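Long-range contact in nucleocapsid (Crimean-congo hemorrhagic fever virus, PDB 4AKL), which binds single- and double-stranded RNA, probably packages the viral genome, and probably cuts double-stranded DNA without sequence specificity: residues S33-F46 / S65-E79. Sequence-based numbering, arbitrary orientation.
Sequences SYSFCESVPNLDRF and SALVEATKFCAPIYE
Ser-33 and Glu-79 meet at one end of this contact, where a buried hydroxyl uses its proton and its oxygen on different partners. Ser-33 OG, directed at Glu-79 by a chi1 of -170° that sets it anti to the backbone N, donates to the syn lone pair of Glu-79 OE1 at 2.6 Å and accepts from a water. That water also donates to Tyr-34 O and receives the N-H of Tyr-78, while Asn-142 and Asn-144 hold Glu-79 OE2. Tyr-34 O takes a second, weak bond from Ile-77 N at 3.3 Å, so the first amides of helix 77-83, which follows Pro-76 at the N-cap, are met by a loop carbonyl, weakly, and by the water. A second water bridges Phe-36 N to Ala-75 O. Ser-35 OG closes an ST turn by accepting from Cys-37 N, 3.1 Å away, and is also hydrogen-bonded to Thr-31 OG1. In this largely helical nairovirus nucleocapsid, the mostly loop segment 33-46 lies along the link between helices 56-71 and 77-83. Farther along, Arg-45 forms an end-on salt bridge with Glu-69: NH2 lies 2.6 Å from OE1, while NH1 meets OE2 from above the carboxylate plane, guanidinium and carboxylate being 56° apart. Glu-69 OE2 also accepts from a water that takes the N-H of Asn-42. Phe-46 lays one face on Ala-66, whose CB is 3.9 Å from the ring centroid in a CH-pi contact, and turns its edge to Glu-69 OE1. Beside it, Leu-43 CD1 packs 3.9 Å from Ala-70 CB.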
loop_
_atom_site.group_PDB
_atom_site.type_symbol
_atom_site.label_atom_id
_atom_site.label_comp_id
_atom_site.label_asym_id
_atom_site.label_seq_id
_atom_site.Cartn_x
_atom_site.Cartn_y
_atom_site.Cartn_z
ATOM N N SER A 33 10.222 4.730 -16.883
ATOM C CA SER A 33 11.408 5.414 -16.454
ATOM C C SER A 33 12.583 4.710 -17.144
ATOM O O SER A 33 12.529 3.531 -17.388
ATOM C CB SER A 33 11.439 5.395 -14.918
ATOM O OG SER A 33 12.423 6.215 -14.389
ATOM N N TYR A 34 13.626 5.461 -17.516
ATOM C CA TYR A 34 14.829 4.877 -18.143
ATOM C C TYR A 34 15.374 3.671 -17.326
ATOM O O TYR A 34 15.416 3.688 -16.076
ATOM C CB TYR A 34 15.910 5.914 -18.298
ATOM C CG TYR A 34 15.793 6.777 -19.558
ATOM C CD1 TYR A 34 16.215 6.303 -20.777
ATOM C CD2 TYR A 34 15.268 8.063 -19.503
ATOM C CE1 TYR A 34 16.121 7.104 -21.955
ATOM C CE2 TYR A 34 15.164 8.866 -20.636
ATOM C CZ TYR A 34 15.586 8.385 -21.857
ATOM O OH TYR A 34 15.477 9.195 -22.975
ATOM N N SER A 35 15.782 2.640 -18.055
ATOM C CA SER A 35 16.176 1.390 -17.475
ATOM C C SER A 35 17.122 0.654 -18.394
ATOM O O SER A 35 17.526 1.171 -19.459
ATOM C CB SER A 35 14.920 0.532 -17.255
ATOM O OG SER A 35 14.489 0.000 -18.470
ATOM N N PHE A 36 17.485 -0.558 -17.994
ATOM C CA PHE A 36 18.359 -1.427 -18.815
ATOM C C PHE A 36 17.571 -2.312 -19.801
ATOM O O PHE A 36 18.161 -3.178 -20.475
ATOM C CB PHE A 36 19.256 -2.291 -17.894
ATOM C CG PHE A 36 20.414 -1.538 -17.315
ATOM C CD1 PHE A 36 21.558 -1.330 -18.073
ATOM C CD2 PHE A 36 20.353 -1.035 -16.018
ATOM C CE1 PHE A 36 22.622 -0.638 -17.556
ATOM C CE2 PHE A 36 21.414 -0.326 -15.467
ATOM C CZ PHE A 36 22.556 -0.112 -16.232
ATOM N N CYS A 37 16.264 -2.079 -19.915
ATOM C CA CYS A 37 15.387 -2.969 -20.690
ATOM C C CYS A 37 15.423 -2.722 -22.204
ATOM O O CYS A 37 14.798 -1.793 -22.711
ATOM C CB CYS A 37 13.928 -2.886 -20.172
ATOM S SG CYS A 37 12.837 -4.155 -20.798
ATOM N N GLU A 38 16.144 -3.588 -22.911
ATOM C CA GLU A 38 16.205 -3.548 -24.392
ATOM C C GLU A 38 15.127 -4.343 -25.123
ATOM O O GLU A 38 14.945 -4.167 -26.311
ATOM C CB GLU A 38 17.572 -3.996 -24.867
ATOM C CG GLU A 38 18.569 -2.829 -24.883
ATOM C CD GLU A 38 19.975 -3.301 -25.067
ATOM O OE1 GLU A 38 20.229 -4.514 -24.822
ATOM O OE2 GLU A 38 20.825 -2.478 -25.451
ATOM N N SER A 39 14.418 -5.211 -24.432
ATOM C CA SER A 39 13.342 -5.992 -25.072
ATOM C C SER A 39 12.440 -6.593 -24.046
ATOM O O SER A 39 12.859 -6.900 -22.938
ATOM C CB SER A 39 13.912 -7.114 -25.958
ATOM O OG SER A 39 14.664 -7.999 -25.177
ATOM N N VAL A 40 11.193 -6.781 -24.434
ATOM C CA VAL A 40 10.197 -7.334 -23.534
ATOM C C VAL A 40 10.615 -8.766 -23.161
ATOM O O VAL A 40 10.968 -9.538 -24.025
ATOM C CB VAL A 40 8.778 -7.298 -24.164
ATOM C CG1 VAL A 40 7.747 -7.919 -23.228
ATOM C CG2 VAL A 40 8.389 -5.873 -24.513
ATOM N N PRO A 41 10.583 -9.115 -21.861
ATOM C CA PRO A 41 11.001 -10.440 -21.507
ATOM C C PRO A 41 10.029 -11.498 -22.045
ATOM O O PRO A 41 8.816 -11.304 -22.049
ATOM C CB PRO A 41 10.992 -10.422 -19.971
ATOM C CG PRO A 41 10.745 -9.025 -19.566
ATOM C CD PRO A 41 10.076 -8.380 -20.686
ATOM N N ASN A 42 10.588 -12.600 -22.510
ATOM C CA ASN A 42 9.823 -13.684 -23.068
ATOM C C ASN A 42 9.863 -14.789 -22.039
ATOM O O ASN A 42 10.927 -15.374 -21.783
ATOM C CB ASN A 42 10.419 -14.149 -24.383
ATOM C CG ASN A 42 9.485 -15.106 -25.148
ATOM O OD1 ASN A 42 8.694 -15.843 -24.562
ATOM N ND2 ASN A 42 9.581 -15.077 -26.462
ATOM N N LEU A 43 8.704 -15.067 -21.453
ATOM C CA LEU A 43 8.611 -16.032 -20.384
ATOM C C LEU A 43 7.958 -17.340 -20.839
ATOM O O LEU A 43 7.709 -18.216 -20.022
ATOM C CB LEU A 43 7.843 -15.414 -19.203
ATOM C CG LEU A 43 8.263 -14.017 -18.681
ATOM C CD1 LEU A 43 7.428 -13.601 -17.459
ATOM C CD2 LEU A 43 9.730 -13.961 -18.326
ATOM N N ASP A 44 7.701 -17.468 -22.138
ATOM C CA ASP A 44 7.008 -18.625 -22.743
ATOM C C ASP A 44 7.548 -19.926 -22.253
ATOM O O ASP A 44 6.796 -20.770 -21.774
ATOM C CB ASP A 44 7.132 -18.624 -24.296
ATOM C CG ASP A 44 6.158 -17.652 -24.990
ATOM O OD1 ASP A 44 5.263 -17.120 -24.328
ATOM O OD2 ASP A 44 6.285 -17.422 -26.223
ATOM N N ARG A 45 8.863 -20.090 -22.357
ATOM C CA ARG A 45 9.483 -21.351 -22.007
ATOM C C ARG A 45 9.173 -21.811 -20.584
ATOM O O ARG A 45 9.176 -23.001 -20.322
ATOM C CB ARG A 45 11.000 -21.297 -22.215
ATOM C CG ARG A 45 11.793 -20.534 -21.116
ATOM C CD ARG A 45 13.239 -20.376 -21.616
ATOM N NE ARG A 45 14.115 -19.691 -20.674
ATOM C CZ ARG A 45 14.247 -18.373 -20.559
ATOM N NH1 ARG A 45 13.549 -17.523 -21.311
ATOM N NH2 ARG A 45 15.079 -17.884 -19.653
ATOM N N PHE A 46 8.899 -20.885 -19.674
ATOM C CA PHE A 46 8.626 -21.278 -18.289
ATOM C C PHE A 46 7.265 -21.972 -18.124
ATOM O O PHE A 46 7.041 -22.656 -17.117
ATOM C CB PHE A 46 8.738 -20.103 -17.334
ATOM C CG PHE A 46 10.125 -19.467 -17.298
ATOM C CD1 PHE A 46 11.159 -20.057 -16.573
ATOM C CD2 PHE A 46 10.378 -18.281 -17.968
ATOM C CE1 PHE A 46 12.441 -19.492 -16.551
ATOM C CE2 PHE A 46 11.645 -17.701 -17.942
ATOM C CZ PHE A 46 12.687 -18.310 -17.228
ATOM N N SER A 65 12.559 -18.203 -11.319
ATOM C CA SER A 65 13.389 -17.835 -12.488
ATOM C C SER A 65 12.620 -16.965 -13.465
ATOM O O SER A 65 13.189 -16.019 -14.030
ATOM C CB SER A 65 13.890 -19.056 -13.280
ATOM O OG SER A 65 14.741 -19.858 -12.533
ATOM N N ALA A 66 11.352 -17.296 -13.683
ATOM C CA ALA A 66 10.483 -16.487 -14.543
ATOM C C ALA A 66 10.372 -15.047 -14.018
ATOM O O ALA A 66 10.448 -14.121 -14.759
ATOM C CB ALA A 66 9.081 -17.095 -14.649
ATOM N N LEU A 67 10.198 -14.931 -12.714
ATOM C CA LEU A 67 9.994 -13.642 -12.062
ATOM C C LEU A 67 11.257 -12.757 -12.147
ATOM O O LEU A 67 11.196 -11.522 -12.430
ATOM C CB LEU A 67 9.578 -13.926 -10.635
ATOM C CG LEU A 67 9.196 -12.781 -9.714
ATOM C CD1 LEU A 67 8.084 -11.907 -10.346
ATOM C CD2 LEU A 67 8.777 -13.379 -8.373
ATOM N N VAL A 68 12.415 -13.380 -11.913
ATOM C CA VAL A 68 13.675 -12.658 -12.105
ATOM C C VAL A 68 13.872 -12.237 -13.571
ATOM O O VAL A 68 14.310 -11.107 -13.846
ATOM C CB VAL A 68 14.831 -13.437 -11.636
ATOM C CG1 VAL A 68 16.124 -12.807 -12.166
ATOM C CG2 VAL A 68 14.747 -13.479 -10.130
ATOM N N GLU A 69 13.539 -13.136 -14.480
ATOM C CA GLU A 69 13.656 -12.848 -15.902
ATOM C C GLU A 69 12.718 -11.711 -16.303
ATOM O O GLU A 69 13.109 -10.805 -17.017
ATOM C CB GLU A 69 13.361 -14.090 -16.714
ATOM C CG GLU A 69 13.397 -13.802 -18.224
ATOM C CD GLU A 69 14.188 -14.771 -18.996
ATOM O OE1 GLU A 69 14.872 -15.627 -18.357
ATOM O OE2 GLU A 69 14.143 -14.697 -20.259
ATOM N N ALA A 70 11.485 -11.772 -15.803
ATOM C CA ALA A 70 10.554 -10.705 -15.972
ATOM C C ALA A 70 11.077 -9.322 -15.496
ATOM O O ALA A 70 10.691 -8.303 -16.055
ATOM C CB ALA A 70 9.276 -11.042 -15.231
ATOM N N THR A 71 11.934 -9.289 -14.479
ATOM C CA THR A 71 12.259 -8.065 -13.821
ATOM C C THR A 71 13.722 -7.628 -13.851
ATOM O O THR A 71 14.025 -6.515 -13.462
ATOM C CB THR A 71 11.862 -8.167 -12.328
ATOM O OG1 THR A 71 12.515 -9.266 -11.766
ATOM C CG2 THR A 71 10.428 -8.424 -12.171
ATOM N N LYS A 72 14.607 -8.500 -14.277
ATOM C CA LYS A 72 15.997 -8.284 -14.180
ATOM C C LYS A 72 16.455 -6.886 -14.703
ATOM O O LYS A 72 17.262 -6.231 -14.061
ATOM C CB LYS A 72 16.735 -9.385 -15.005
ATOM C CG LYS A 72 18.051 -9.774 -14.496
ATOM C CD LYS A 72 18.698 -10.818 -15.453
ATOM C CE LYS A 72 20.108 -11.307 -15.013
ATOM N NZ LYS A 72 20.840 -10.501 -13.981
ATOM N N PHE A 73 15.931 -6.450 -15.850
ATOM C CA PHE A 73 16.510 -5.286 -16.547
ATOM C C PHE A 73 15.579 -4.065 -16.603
ATOM O O PHE A 73 15.891 -3.088 -17.261
ATOM C CB PHE A 73 16.979 -5.675 -17.968
ATOM C CG PHE A 73 18.089 -6.718 -17.999
ATOM C CD1 PHE A 73 19.365 -6.421 -17.512
ATOM C CD2 PHE A 73 17.861 -7.978 -18.533
ATOM C CE1 PHE A 73 20.408 -7.377 -17.529
ATOM C CE2 PHE A 73 18.891 -8.952 -18.567
ATOM C CZ PHE A 73 20.167 -8.643 -18.054
ATOM N N CYS A 74 14.459 -4.089 -15.879
ATOM C CA CYS A 74 13.489 -3.027 -16.032
ATOM C C CYS A 74 13.290 -2.217 -14.788
ATOM O O CYS A 74 12.249 -1.557 -14.665
ATOM C CB CYS A 74 12.181 -3.612 -16.552
ATOM S SG CYS A 74 11.413 -4.599 -15.451
ATOM N N ALA A 75 14.271 -2.232 -13.863
ATOM C CA ALA A 75 14.229 -1.342 -12.697
ATOM C C ALA A 75 14.268 0.137 -13.164
ATOM O O ALA A 75 15.011 0.463 -14.082
ATOM C CB ALA A 75 15.378 -1.617 -11.725
ATOM N N PRO A 76 13.423 1.001 -12.561
ATOM C CA PRO A 76 13.400 2.445 -12.812
ATOM C C PRO A 76 14.553 3.052 -12.097
ATOM O O PRO A 76 14.454 3.421 -10.909
ATOM C CB PRO A 76 12.055 2.886 -12.248
ATOM C CG PRO A 76 11.772 1.963 -11.236
ATOM C CD PRO A 76 12.365 0.628 -11.628
ATOM N N ILE A 77 15.657 3.150 -12.820
ATOM C CA ILE A 77 16.939 3.600 -12.229
ATOM C C ILE A 77 16.891 4.891 -11.444
ATOM O O ILE A 77 17.439 4.979 -10.317
ATOM C CB ILE A 77 18.012 3.731 -13.273
ATOM C CG1 ILE A 77 18.334 2.344 -13.846
ATOM C CG2 ILE A 77 19.260 4.310 -12.651
ATOM C CD1 ILE A 77 18.877 1.313 -12.789
ATOM N N TYR A 78 16.227 5.876 -12.010
ATOM C CA TYR A 78 16.211 7.228 -11.417
ATOM C C TYR A 78 15.589 7.179 -10.045
ATOM O O TYR A 78 16.153 7.678 -9.084
ATOM C CB TYR A 78 15.422 8.199 -12.297
ATOM C CG TYR A 78 15.428 9.619 -11.798
ATOM C CD1 TYR A 78 16.425 10.477 -12.161
ATOM C CD2 TYR A 78 14.420 10.103 -10.936
ATOM C CE1 TYR A 78 16.451 11.777 -11.722
ATOM C CE2 TYR A 78 14.440 11.433 -10.469
ATOM C CZ TYR A 78 15.452 12.253 -10.865
ATOM O OH TYR A 78 15.500 13.556 -10.440
ATOM N N GLU A 79 14.434 6.549 -9.955
ATOM C CA GLU A 79 13.686 6.567 -8.704
ATOM C C GLU A 79 14.297 5.621 -7.686
ATOM O O GLU A 79 14.337 5.967 -6.497
ATOM C CB GLU A 79 12.215 6.267 -8.944
ATOM C CG GLU A 79 11.501 7.370 -9.673
ATOM C CD GLU A 79 11.734 7.425 -11.211
ATOM O OE1 GLU A 79 12.172 6.413 -11.804
ATOM O OE2 GLU A 79 11.456 8.516 -11.818
HETATM O O HOH W 1 15.091 5.939 -14.651
HETATM O O HOH W 2 16.961 -1.167 -15.189
HETATM O O HOH W 3 13.196 -12.577 -21.532
#